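Local coordinates for protein DNA endonuclease I-CvuI (Chlorella vulgaris, PDB 5A77) that probably acts as an endonuclease in intron homing, a LAGLIDADG-family enzyme captured here on cleaved target DNA with bound magnesium, at residues F12-A16 with K93-Y97; D22-Q28 with R42-F48; A128-D132 with R143-A147. All coordinates share one frame; numbering follows the deposited sequence.

The three contacts run through one subunit of a LAGLIDADG homing endonuclease dimer. Interaction 2 lies near the centre of the chain. It is the hairpin of strands 23-31 and 39-50, which sits on the DNA, and D22, just before its first strand, binds magnesium. Interaction 1 holds helix 6-22, which leads into that hairpin, against the end of helix 84-94. The centres of interactions 1 and 2 are about 15 Å apart, and L94 CD1 meets L45 CD1 at 3.8 Å. Interaction 3 is also about 15 Å from interaction 2 and joins it where R143 NH1 lies 2.6 Å from A27 O. Interactions 1 and 3 do not touch; their centres are about 27 Å apart.

Interaction 1: residues F12-A16 with K93-Y97; sequences FAWLA and KLLPY
F12 and K93 meet through the aliphatic part of the lysine. K93 CG lies over one face of the F12 ring, 4.0 Å from its centroid, in a CH-pi contact displaced toward the rim. K93 CD follows it to the ring end, 3.8 Å from F12 CZ. Beyond CG the lysine chain is extended. This carries its ammonium past the ring, and NZ makes a weak hydrogen bond to L64 O.

The second aromatic contact is at Y97. Its CG turns beside the backbone N (chi1 -46°), which lays the ring against helix 6-22. A13 CB sits over one face, 4.3 Å from the ring centroid. P96 CB covers the opposite face. One turn further along the helix, A16 CB and Y97 CB come to 3.4 Å.

L94 reaches the helix between F12 and A16 through CD2. L94 CD2 lies 3.4 Å from F12 O and 4.2 Å from L15 CG. F12 O already accepts the helical bond from A16 N, at 2.8 Å.

Outward, F12 and L15 also pack on helix 55-64. A13 and Y97 touch L10 of the second subunit, and W14 NE1 makes a hydrogen bond to D20 OD2 of that subunit. Helix 6-22 carries the LAGLIDADG motif of this family, whose helices pair at the dimer interface. No hydrogen bond crosses between 12-16 and 93-97, so the helix is held here by apolar and CH-pi contacts.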
loop_
_atom_site.group_PDB
_atom_site.type_symbol
_atom_site.label_atom_id
_atom_site.label_comp_id
_atom_site.label_asym_id
_atom_site.label_seq_id
_atom_site.Cartn_x
_atom_site.Cartn_y
_atom_site.Cartn_z
ATOM N N PHE B 12 9.319 7.459 8.720
ATOM C CA PHE B 12 10.022 6.469 7.908
ATOM C C PHE B 12 9.359 5.093 8.031
ATOM O O PHE B 12 9.364 4.304 7.086
ATOM C CB PHE B 12 11.501 6.384 8.312
ATOM C CG PHE B 12 12.303 7.613 7.962
ATOM C CD1 PHE B 12 12.070 8.299 6.782
ATOM C CD2 PHE B 12 13.291 8.081 8.818
ATOM C CE1 PHE B 12 12.808 9.441 6.460
ATOM C CE2 PHE B 12 14.026 9.220 8.508
ATOM C CZ PHE B 12 13.784 9.901 7.326
ATOM N N ALA B 13 8.772 4.819 9.194
ATOM C CA ALA B 13 8.042 3.570 9.418
ATOM C C ALA B 13 6.713 3.579 8.654
ATOM O O ALA B 13 6.349 2.589 8.013
ATOM C CB ALA B 13 7.804 3.347 10.906
ATOM N N TRP B 14 5.998 4.698 8.726
ATOM C CA TRP B 14 4.776 4.888 7.950
ATOM C C TRP B 14 5.078 4.730 6.465
ATOM O O TRP B 14 4.384 4.003 5.759
ATOM C CB TRP B 14 4.147 6.271 8.220
ATOM C CG TRP B 14 2.957 6.566 7.333
ATOM C CD1 TRP B 14 1.646 6.286 7.599
ATOM C CD2 TRP B 14 2.980 7.190 6.031
ATOM N NE1 TRP B 14 0.855 6.688 6.548
ATOM C CE2 TRP B 14 1.638 7.242 5.588
ATOM C CE3 TRP B 14 3.992 7.704 5.221
ATOM C CZ2 TRP B 14 1.301 7.792 4.343
ATOM C CZ3 TRP B 14 3.646 8.253 3.988
ATOM C CH2 TRP B 14 2.309 8.288 3.563
ATOM N N LEU B 15 6.118 5.414 5.997
ATOM C CA LEU B 15 6.494 5.372 4.586
ATOM C C LEU B 15 6.959 3.980 4.174
ATOM O O LEU B 15 6.648 3.503 3.078
ATOM C CB LEU B 15 7.587 6.397 4.283
ATOM C CG LEU B 15 7.929 6.428 2.795
ATOM C CD1 LEU B 15 6.657 6.639 1.985
ATOM C CD2 LEU B 15 8.969 7.500 2.478
ATOM N N ALA B 16 7.707 3.323 5.048
ATOM C CA ALA B 16 8.049 1.948 4.789
ATOM C C ALA B 16 6.758 1.165 4.629
ATOM O O ALA B 16 6.616 0.352 3.704
ATOM C CB ALA B 16 8.900 1.379 5.907
ATOM N N LYS B 93 17.142 4.631 4.971
ATOM C CA LYS B 93 16.116 5.237 5.815
ATOM C C LYS B 93 15.029 4.221 6.068
ATOM O O LYS B 93 14.604 4.029 7.200
ATOM C CB LYS B 93 15.533 6.493 5.170
ATOM C CG LYS B 93 16.304 7.750 5.487
ATOM C CD LYS B 93 16.018 8.819 4.469
ATOM C CE LYS B 93 16.947 9.993 4.646
ATOM N NZ LYS B 93 16.895 10.891 3.454
ATOM N N LEU B 94 14.608 3.549 5.000
ATOM C CA LEU B 94 13.482 2.621 5.045
ATOM C C LEU B 94 13.870 1.220 5.502
ATOM O O LEU B 94 13.116 0.563 6.217
ATOM C CB LEU B 94 12.825 2.549 3.666
ATOM C CG LEU B 94 12.317 3.924 3.226
ATOM C CD1 LEU B 94 11.679 3.906 1.840
ATOM C CD2 LEU B 94 11.339 4.434 4.264
ATOM N N LEU B 95 15.055 0.785 5.079
ATOM C CA LEU B 95 15.596 -0.559 5.320
ATOM C C LEU B 95 15.255 -1.191 6.673
ATOM O O LEU B 95 14.791 -2.331 6.710
ATOM C CB LEU B 95 17.113 -0.512 5.151
ATOM C CG LEU B 95 17.854 -1.669 4.509
ATOM C CD1 LEU B 95 17.081 -2.206 3.325
ATOM C CD2 LEU B 95 19.218 -1.145 4.079
ATOM N N PRO B 96 15.458 -0.460 7.790
ATOM C CA PRO B 96 15.087 -1.068 9.075
ATOM C C PRO B 96 13.588 -1.374 9.225
ATOM O O PRO B 96 13.215 -2.138 10.123
ATOM C CB PRO B 96 15.507 -0.006 10.099
ATOM C CG PRO B 96 16.524 0.829 9.398
ATOM C CD PRO B 96 16.064 0.873 7.981
ATOM N N TYR B 97 12.745 -0.804 8.369
ATOM C CA TYR B 97 11.305 -1.003 8.513
ATOM C C TYR B 97 10.656 -1.726 7.340
ATOM O O TYR B 97 9.540 -2.211 7.465
ATOM C CB TYR B 97 10.597 0.333 8.722
ATOM C CG TYR B 97 11.262 1.218 9.740
ATOM C CD1 TYR B 97 11.164 0.938 11.095
ATOM C CD2 TYR B 97 11.998 2.330 9.347
ATOM C CE1 TYR B 97 11.777 1.745 12.031
ATOM C CE2 TYR B 97 12.613 3.140 10.275
ATOM C CZ TYR B 97 12.498 2.846 11.614
ATOM O OH TYR B 97 13.108 3.653 12.543
#

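Interaction 2: residues D22-Q28 with R42-F48; sequences DGCINAQ and RVSLTVF. With MG (magnesium ion), chain H; nucleotides of chain F; nucleotides of chain D.
C24 and T46 form a hydrogen-bonded pair in the antiparallel hairpin of strands 23-31 and 39-50, in the DNA-binding sheet of the LAGLIDADG fold. T46 N donates to C24 O at 2.8 Å; the return bond from C24 N is weak. The strand segments' N-to-C directions are 165° apart. N26 N bonds nearly straight to S44 O, 2.9 Å.

The C24, N26, Q28, R42, S44 and T46 face is turned to the DNA. Q28 and R42 cross at a slant, amide and guanidinium planes 78° apart. Q28 OE1 lies 3.7 Å from R42 CD. R42 NH1 bonds to a thymine O4, N26 ND2 to a phosphate.

On the other face, I25 CD1 meets L45 CD1 at 4.2 Å, beside helices 84-94 and 102-114.

F48 CG stands beside its backbone N (chi1 -53°), swinging the ring toward C24 and the DNA. T46 CG2 lies over one face near the rim; DG1 of chain F presents its C8 edge over the centre of the other. C24 CB approaches obliquely, 3.9 Å from F48 CE2.

D22 OD2 binds magnesium at 2.5 Å, with OP1 of DC14 of chain D and A21 O of the second subunit. D22 OD1 accepts a 2.8 Å hydrogen bond from DC14 O3'.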
loop_
_atom_site.group_PDB
_atom_site.type_symbol
_atom_site.label_atom_id
_atom_site.label_comp_id
_atom_site.label_asym_id
_atom_site.label_seq_id
_atom_site.Cartn_x
_atom_site.Cartn_y
_atom_site.Cartn_z
ATOM N N ASP B 22 2.286 -0.187 -1.784
ATOM C CA ASP B 22 2.215 0.393 -3.129
ATOM C C ASP B 22 3.496 1.029 -3.602
ATOM O O ASP B 22 3.459 2.093 -4.212
ATOM C CB ASP B 22 1.102 1.427 -3.213
ATOM C CG ASP B 22 -0.249 0.791 -3.408
ATOM O OD1 ASP B 22 -0.269 -0.367 -3.894
ATOM O OD2 ASP B 22 -1.270 1.434 -3.067
ATOM N N GLY B 23 4.618 0.383 -3.323
ATOM C CA GLY B 23 5.895 0.859 -3.807
ATOM C C GLY B 23 6.502 -0.071 -4.841
ATOM O O GLY B 23 5.984 -1.151 -5.127
ATOM N N CYS B 24 7.615 0.361 -5.411
ATOM C CA CYS B 24 8.321 -0.422 -6.401
ATOM C C CYS B 24 9.791 -0.127 -6.244
ATOM O O CYS B 24 10.250 0.963 -6.598
ATOM C CB CYS B 24 7.848 -0.089 -7.819
ATOM S SG CYS B 24 8.546 -1.145 -9.123
ATOM N N ILE B 25 10.515 -1.081 -5.673
ATOM C CA ILE B 25 11.967 -1.013 -5.595
ATOM C C ILE B 25 12.540 -1.911 -6.673
ATOM O O ILE B 25 12.482 -3.131 -6.559
ATOM C CB ILE B 25 12.476 -1.435 -4.214
ATOM C CG1 ILE B 25 11.727 -0.639 -3.138
ATOM C CG2 ILE B 25 14.008 -1.294 -4.126
ATOM C CD1 ILE B 25 12.352 -0.718 -1.778
ATOM N N ASN B 26 13.075 -1.306 -7.726
ATOM C CA ASN B 26 13.364 -2.053 -8.941
ATOM C C ASN B 26 14.773 -1.826 -9.475
ATOM O O ASN B 26 15.501 -0.941 -9.025
ATOM C CB ASN B 26 12.337 -1.692 -10.023
ATOM C CG ASN B 26 12.155 -2.797 -11.056
ATOM O OD1 ASN B 26 12.602 -3.922 -10.858
ATOM N ND2 ASN B 26 11.486 -2.478 -12.159
ATOM N N ALA B 27 15.144 -2.651 -10.441
ATOM C CA ALA B 27 16.415 -2.541 -11.128
ATOM C C ALA B 27 16.213 -3.066 -12.533
ATOM O O ALA B 27 15.959 -4.260 -12.729
ATOM C CB ALA B 27 17.489 -3.313 -10.410
ATOM N N GLN B 28 16.296 -2.158 -13.498
ATOM C CA GLN B 28 16.081 -2.475 -14.903
ATOM C C GLN B 28 17.347 -2.307 -15.722
ATOM O O GLN B 28 18.164 -1.424 -15.463
ATOM C CB GLN B 28 14.995 -1.582 -15.508
ATOM C CG GLN B 28 13.832 -1.341 -14.605
ATOM C CD GLN B 28 13.180 -0.006 -14.858
ATOM O OE1 GLN B 28 13.314 0.919 -14.055
ATOM N NE2 GLN B 28 12.470 0.105 -15.979
ATOM N N ARG B 42 19.360 0.707 -14.388
ATOM C CA ARG B 42 18.661 1.776 -13.680
ATOM C C ARG B 42 18.155 1.247 -12.353
ATOM O O ARG B 42 17.505 0.220 -12.322
ATOM C CB ARG B 42 17.494 2.334 -14.523
ATOM C CG ARG B 42 16.545 3.320 -13.788
ATOM C CD ARG B 42 15.433 3.889 -14.717
ATOM N NE ARG B 42 16.014 4.547 -15.890
ATOM C CZ ARG B 42 15.442 4.629 -17.089
ATOM N NH1 ARG B 42 14.237 4.105 -17.292
ATOM N NH2 ARG B 42 16.089 5.229 -18.092
ATOM N N VAL B 43 18.482 1.933 -11.261
ATOM C CA VAL B 43 17.894 1.646 -9.962
ATOM C C VAL B 43 16.822 2.703 -9.605
ATOM O O VAL B 43 16.998 3.896 -9.895
ATOM C CB VAL B 43 18.972 1.588 -8.857
ATOM C CG1 VAL B 43 19.958 0.452 -9.123
ATOM C CG2 VAL B 43 19.700 2.907 -8.751
ATOM N N SER B 44 15.716 2.275 -8.993
ATOM C CA SER B 44 14.666 3.218 -8.596
ATOM C C SER B 44 13.700 2.723 -7.532
ATOM O O SER B 44 13.305 1.552 -7.514
ATOM C CB SER B 44 13.848 3.656 -9.818
ATOM O OG SER B 44 13.342 2.544 -10.531
ATOM N N LEU B 45 13.328 3.640 -6.643
ATOM C CA LEU B 45 12.176 3.456 -5.775
ATOM C C LEU B 45 11.036 4.302 -6.319
ATOM O O LEU B 45 11.200 5.506 -6.520
ATOM C CB LEU B 45 12.494 3.853 -4.329
ATOM C CG LEU B 45 11.370 3.736 -3.289
ATOM C CD1 LEU B 45 11.953 3.445 -1.929
ATOM C CD2 LEU B 45 10.542 5.006 -3.214
ATOM N N THR B 46 9.876 3.692 -6.542
ATOM C CA THR B 46 8.740 4.448 -7.064
ATOM C C THR B 46 7.490 4.164 -6.230
ATOM O O THR B 46 7.247 3.032 -5.832
ATOM C CB THR B 46 8.477 4.106 -8.546
ATOM O OG1 THR B 46 9.441 4.779 -9.369
ATOM C CG2 THR B 46 7.104 4.590 -8.970
ATOM N N VAL B 47 6.714 5.202 -5.946
ATOM C CA VAL B 47 5.466 5.065 -5.207
ATOM C C VAL B 47 4.308 5.578 -6.074
ATOM O O VAL B 47 4.402 6.647 -6.685
ATOM C CB VAL B 47 5.519 5.831 -3.865
ATOM C CG1 VAL B 47 4.144 5.956 -3.258
ATOM C CG2 VAL B 47 6.465 5.151 -2.902
ATOM N N PHE B 48 3.231 4.798 -6.146
ATOM C CA PHE B 48 2.092 5.135 -6.995
ATOM C C PHE B 48 0.892 5.607 -6.197
ATOM O O PHE B 48 0.585 5.057 -5.145
ATOM C CB PHE B 48 1.670 3.938 -7.844
ATOM C CG PHE B 48 2.784 3.332 -8.631
ATOM C CD1 PHE B 48 3.136 3.842 -9.872
ATOM C CD2 PHE B 48 3.477 2.238 -8.137
ATOM C CE1 PHE B 48 4.165 3.267 -10.601
ATOM C CE2 PHE B 48 4.497 1.675 -8.856
ATOM C CZ PHE B 48 4.841 2.187 -10.088
HETATM MG MG MG H . -3.680 1.899 -3.030
ATOM O OP3 DG F 1 3.192 -4.717 -5.752
ATOM P P DG F 1 2.941 -3.392 -5.126
ATOM O OP1 DG F 1 1.481 -3.300 -4.878
ATOM O OP2 DG F 1 3.878 -3.246 -3.987
ATOM O "O5'" DG F 1 3.352 -2.242 -6.159
ATOM C "C5'" DG F 1 2.428 -1.802 -7.175
ATOM C "C4'" DG F 1 2.743 -2.506 -8.477
ATOM O "O4'" DG F 1 2.024 -1.910 -9.587
ATOM C "C3'" DG F 1 4.209 -2.481 -8.866
ATOM O "O3'" DG F 1 4.543 -3.759 -9.257
ATOM C "C2'" DG F 1 4.249 -1.503 -10.049
ATOM C "C1'" DG F 1 2.908 -1.785 -10.681
ATOM N N9 DG F 1 2.383 -0.740 -11.550
ATOM C C8 DG F 1 2.178 0.585 -11.236
ATOM N N7 DG F 1 1.620 1.263 -12.203
ATOM C C5 DG F 1 1.420 0.321 -13.207
ATOM C C6 DG F 1 0.853 0.462 -14.490
ATOM O O6 DG F 1 0.405 1.475 -15.019
ATOM N N1 DG F 1 0.844 -0.739 -15.187
ATOM C C2 DG F 1 1.318 -1.924 -14.706
ATOM N N2 DG F 1 1.215 -2.982 -15.524
ATOM N N3 DG F 1 1.853 -2.073 -13.503
ATOM C C4 DG F 1 1.874 -0.913 -12.814
ATOM P P DC D 14 -4.152 3.853 -5.779
ATOM O OP1 DC D 14 -3.962 3.414 -4.373
ATOM O OP2 DC D 14 -4.521 5.254 -6.089
ATOM O "O5'" DC D 14 -2.843 3.495 -6.653
ATOM C "C5'" DC D 14 -1.872 2.576 -6.155
ATOM C "C4'" DC D 14 -1.884 1.255 -6.928
ATOM O "O4'" DC D 14 -2.552 1.410 -8.214
ATOM C "C3'" DC D 14 -0.494 0.680 -7.244
ATOM O "O3'" DC D 14 -0.357 -0.636 -6.673
ATOM C "C2'" DC D 14 -0.451 0.653 -8.785
ATOM C "C1'" DC D 14 -1.925 0.546 -9.123
ATOM N N1 DC D 14 -2.308 0.928 -10.550
ATOM C C2 DC D 14 -2.026 0.049 -11.612
ATOM O O2 DC D 14 -1.443 -1.017 -11.375
ATOM N N3 DC D 14 -2.401 0.390 -12.875
ATOM C C4 DC D 14 -3.038 1.544 -13.093
ATOM N N4 DC D 14 -3.392 1.836 -14.350
ATOM C C5 DC D 14 -3.343 2.450 -12.030
ATOM C C6 DC D 14 -2.968 2.101 -10.787
ATOM P P DA F 2 5.894 -4.444 -8.755
ATOM O OP1 DA F 2 5.555 -5.668 -7.996
ATOM O OP2 DA F 2 6.751 -3.432 -8.097
ATOM O "O5'" DA F 2 6.522 -4.868 -10.143
ATOM C "C5'" DA F 2 5.633 -5.094 -11.223
ATOM C "C4'" DA F 2 6.169 -4.504 -12.510
ATOM O "O4'" DA F 2 5.566 -3.209 -12.774
ATOM C "C3'" DA F 2 7.690 -4.276 -12.556
ATOM O "O3'" DA F 2 8.180 -4.846 -13.755
ATOM C "C2'" DA F 2 7.802 -2.741 -12.567
ATOM C "C1'" DA F 2 6.553 -2.432 -13.365
ATOM N N9 DA F 2 6.112 -1.050 -13.426
ATOM C C8 DA F 2 6.388 -0.014 -12.563
ATOM N N7 DA F 2 5.834 1.131 -12.924
ATOM C C5 DA F 2 5.160 0.810 -14.100
ATOM C C6 DA F 2 4.369 1.566 -14.988
ATOM N N6 DA F 2 4.107 2.880 -14.823
ATOM N N1 DA F 2 3.853 0.923 -16.065
ATOM C C2 DA F 2 4.114 -0.364 -16.234
ATOM N N3 DA F 2 4.835 -1.173 -15.474
ATOM C C4 DA F 2 5.335 -0.518 -14.416
#

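Interaction 3: residues A128-D132 with R143-A147; sequences ALLAD and RTILA. With nucleotides of chain F.
D132 and A147 meet where the loop after helix 121-135 turns into helix 147-156. This C-terminal part of the endonuclease subunit lies beside strand 23-31. L146 is the N-cap residue of helix 147-156, and N149 OD1 accepts its backbone N-H, half of a capping box. L146 has no side-chain acceptor for the other half; D132 of the preceding helix accepts the A147 N-H.

A147 N donates to D132 OD2 at 3.1 Å (N-H...O 154°), on the syn lone pair. D132 CG stands beside its backbone N (chi1 -53°), which brings the carboxylate to the start of the next helix. The nearby helix N-terminus would probably help stabilise a negative charge on D132. The L146 CD2 methyl packs against the carboxylate, 3.7 Å from D132 CG.

The apolar contacts gather round A147. Its CB sits 3.8 Å from L129 CD2 and 4.1 Å from A128 CB. A128, A131 and D132 also touch I29 of strand 23-31.

The remaining contacts tie the loop to sheet and DNA. R143 is bent at chi3 (88°), turning its guanidinium between protein and phosphate. NH1 bonds to A27 O of strand 23-31. OP2 of DC3 of chain F lies at the guanidinium edge, near its plane, while NE bonds weakly to OP1. T144 N donates to OP1 of DG4 of chain F. The firmer bond runs from R143 NH2 to DC3 OP2, at 3.1 Å.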
loop_
_atom_site.group_PDB
_atom_site.type_symbol
_atom_site.label_atom_id
_atom_site.label_comp_id
_atom_site.label_asym_id
_atom_site.label_seq_id
_atom_site.Cartn_x
_atom_site.Cartn_y
_atom_site.Cartn_z
ATOM N N ALA B 128 24.123 -6.366 -14.169
ATOM C CA ALA B 128 22.965 -6.831 -14.931
ATOM C C ALA B 128 22.384 -8.122 -14.340
ATOM O O ALA B 128 21.163 -8.288 -14.255
ATOM C CB ALA B 128 23.336 -7.042 -16.387
ATOM N N LEU B 129 23.256 -9.033 -13.925
ATOM C CA LEU B 129 22.790 -10.292 -13.345
ATOM C C LEU B 129 22.027 -10.084 -12.017
ATOM O O LEU B 129 21.115 -10.838 -11.698
ATOM C CB LEU B 129 23.969 -11.245 -13.149
ATOM C CG LEU B 129 24.292 -12.030 -14.423
ATOM C CD1 LEU B 129 25.729 -12.580 -14.425
ATOM C CD2 LEU B 129 23.288 -13.159 -14.591
ATOM N N LEU B 130 22.401 -9.053 -11.267
ATOM C CA LEU B 130 21.697 -8.665 -10.059
ATOM C C LEU B 130 20.374 -7.979 -10.417
ATOM O O LEU B 130 19.418 -8.002 -9.635
ATOM C CB LEU B 130 22.567 -7.735 -9.208
ATOM C CG LEU B 130 23.716 -8.329 -8.405
ATOM C CD1 LEU B 130 24.489 -7.250 -7.656
ATOM C CD2 LEU B 130 23.172 -9.358 -7.434
ATOM N N ALA B 131 20.316 -7.369 -11.600
ATOM C CA ALA B 131 19.073 -6.767 -12.061
ATOM C C ALA B 131 17.988 -7.829 -12.255
ATOM O O ALA B 131 16.824 -7.593 -11.932
ATOM C CB ALA B 131 19.286 -5.998 -13.345
ATOM N N ASP B 132 18.362 -8.987 -12.790
ATOM C CA ASP B 132 17.393 -10.060 -13.009
ATOM C C ASP B 132 16.923 -10.681 -11.719
ATOM O O ASP B 132 15.796 -11.170 -11.650
ATOM C CB ASP B 132 17.955 -11.170 -13.897
ATOM C CG ASP B 132 18.512 -10.654 -15.200
ATOM O OD1 ASP B 132 18.162 -9.511 -15.597
ATOM O OD2 ASP B 132 19.285 -11.415 -15.833
ATOM N N ARG B 143 9.123 -7.779 -18.544
ATOM C CA ARG B 143 10.491 -7.481 -18.986
ATOM C C ARG B 143 11.086 -8.491 -19.969
ATOM O O ARG B 143 11.144 -9.674 -19.714
ATOM C CB ARG B 143 11.440 -6.999 -17.850
ATOM C CG ARG B 143 12.227 -8.014 -17.049
ATOM C CD ARG B 143 13.402 -7.392 -16.280
ATOM N NE ARG B 143 13.059 -6.895 -14.951
ATOM C CZ ARG B 143 13.878 -6.327 -14.069
ATOM N NH1 ARG B 143 15.142 -6.156 -14.297
ATOM N NH2 ARG B 143 13.419 -5.923 -12.928
ATOM N N THR B 144 11.458 -7.972 -21.130
ATOM C CA THR B 144 12.062 -8.708 -22.221
ATOM C C THR B 144 13.577 -8.694 -22.090
ATOM O O THR B 144 14.244 -9.656 -22.473
ATOM C CB THR B 144 11.655 -8.111 -23.575
ATOM O OG1 THR B 144 12.199 -6.788 -23.695
ATOM C CG2 THR B 144 10.133 -8.037 -23.685
ATOM N N ILE B 145 14.108 -7.615 -21.511
ATOM C CA ILE B 145 15.550 -7.336 -21.533
ATOM C C ILE B 145 16.341 -7.905 -20.323
ATOM O O ILE B 145 16.291 -7.398 -19.204
ATOM C CB ILE B 145 15.764 -5.804 -21.661
ATOM C CG1 ILE B 145 17.198 -5.455 -22.000
ATOM C CG2 ILE B 145 15.269 -5.031 -20.436
ATOM C CD1 ILE B 145 17.259 -4.097 -22.641
ATOM N N LEU B 146 17.071 -8.989 -20.550
ATOM C CA LEU B 146 17.739 -9.677 -19.448
ATOM C C LEU B 146 19.261 -9.617 -19.562
ATOM O O LEU B 146 19.803 -9.119 -20.559
ATOM C CB LEU B 146 17.285 -11.132 -19.384
ATOM C CG LEU B 146 15.845 -11.351 -18.921
ATOM C CD1 LEU B 146 15.160 -12.341 -19.858
ATOM C CD2 LEU B 146 15.810 -11.825 -17.469
ATOM N N ALA B 147 19.944 -10.116 -18.533
ATOM C CA ALA B 147 21.403 -10.132 -18.522
ATOM C C ALA B 147 21.969 -10.825 -19.755
ATOM O O ALA B 147 22.933 -10.333 -20.342
ATOM C CB ALA B 147 21.925 -10.799 -17.266
ATOM P P DC F 3 9.737 -5.200 -13.948
ATOM O OP1 DC F 3 9.756 -6.265 -14.972
ATOM O OP2 DC F 3 10.347 -5.442 -12.629
ATOM O "O5'" DC F 3 10.373 -3.823 -14.490
ATOM C "C5'" DC F 3 10.795 -3.692 -15.838
ATOM C "C4'" DC F 3 9.620 -3.689 -16.798
ATOM O "O4'" DC F 3 8.521 -2.944 -16.221
ATOM C "C3'" DC F 3 9.912 -3.022 -18.131
ATOM O "O3'" DC F 3 10.433 -3.990 -19.057
ATOM C "C2'" DC F 3 8.547 -2.498 -18.562
ATOM C "C1'" DC F 3 7.857 -2.195 -17.225
ATOM N N1 DC F 3 7.848 -0.729 -16.818
ATOM C C2 DC F 3 7.142 0.206 -17.586
ATOM O O2 DC F 3 6.559 -0.171 -18.609
ATOM N N3 DC F 3 7.128 1.509 -17.192
ATOM C C4 DC F 3 7.771 1.877 -16.086
ATOM N N4 DC F 3 7.718 3.156 -15.734
ATOM C C5 DC F 3 8.483 0.938 -15.281
ATOM C C6 DC F 3 8.491 -0.340 -15.677
ATOM P P DG F 4 11.820 -3.711 -19.832
ATOM O OP1 DG F 4 12.255 -4.944 -20.518
ATOM O OP2 DG F 4 12.734 -2.991 -18.917
ATOM O "O5'" DG F 4 11.389 -2.744 -21.011
ATOM C "C5'" DG F 4 10.384 -3.156 -21.920
ATOM C "C4'" DG F 4 9.935 -1.970 -22.727
ATOM O "O4'" DG F 4 9.346 -0.991 -21.815
ATOM C "C3'" DG F 4 11.085 -1.259 -23.456
ATOM O "O3'" DG F 4 10.697 -0.867 -24.774
ATOM C "C2'" DG F 4 11.369 -0.049 -22.578
ATOM C "C1'" DG F 4 10.007 0.254 -21.966
ATOM N N9 DG F 4 10.152 0.915 -20.673
ATOM C C8 DG F 4 10.901 0.483 -19.606
ATOM N N7 DG F 4 10.897 1.311 -18.602
ATOM C C5 DG F 4 10.107 2.368 -19.039
ATOM C C6 DG F 4 9.757 3.563 -18.389
ATOM O O6 DG F 4 10.072 3.934 -17.252
ATOM N N1 DG F 4 8.951 4.373 -19.186
ATOM C C2 DG F 4 8.544 4.059 -20.460
ATOM N N2 DG F 4 7.774 4.962 -21.081
ATOM N N3 DG F 4 8.868 2.935 -21.080
ATOM C C4 DG F 4 9.654 2.146 -20.315
#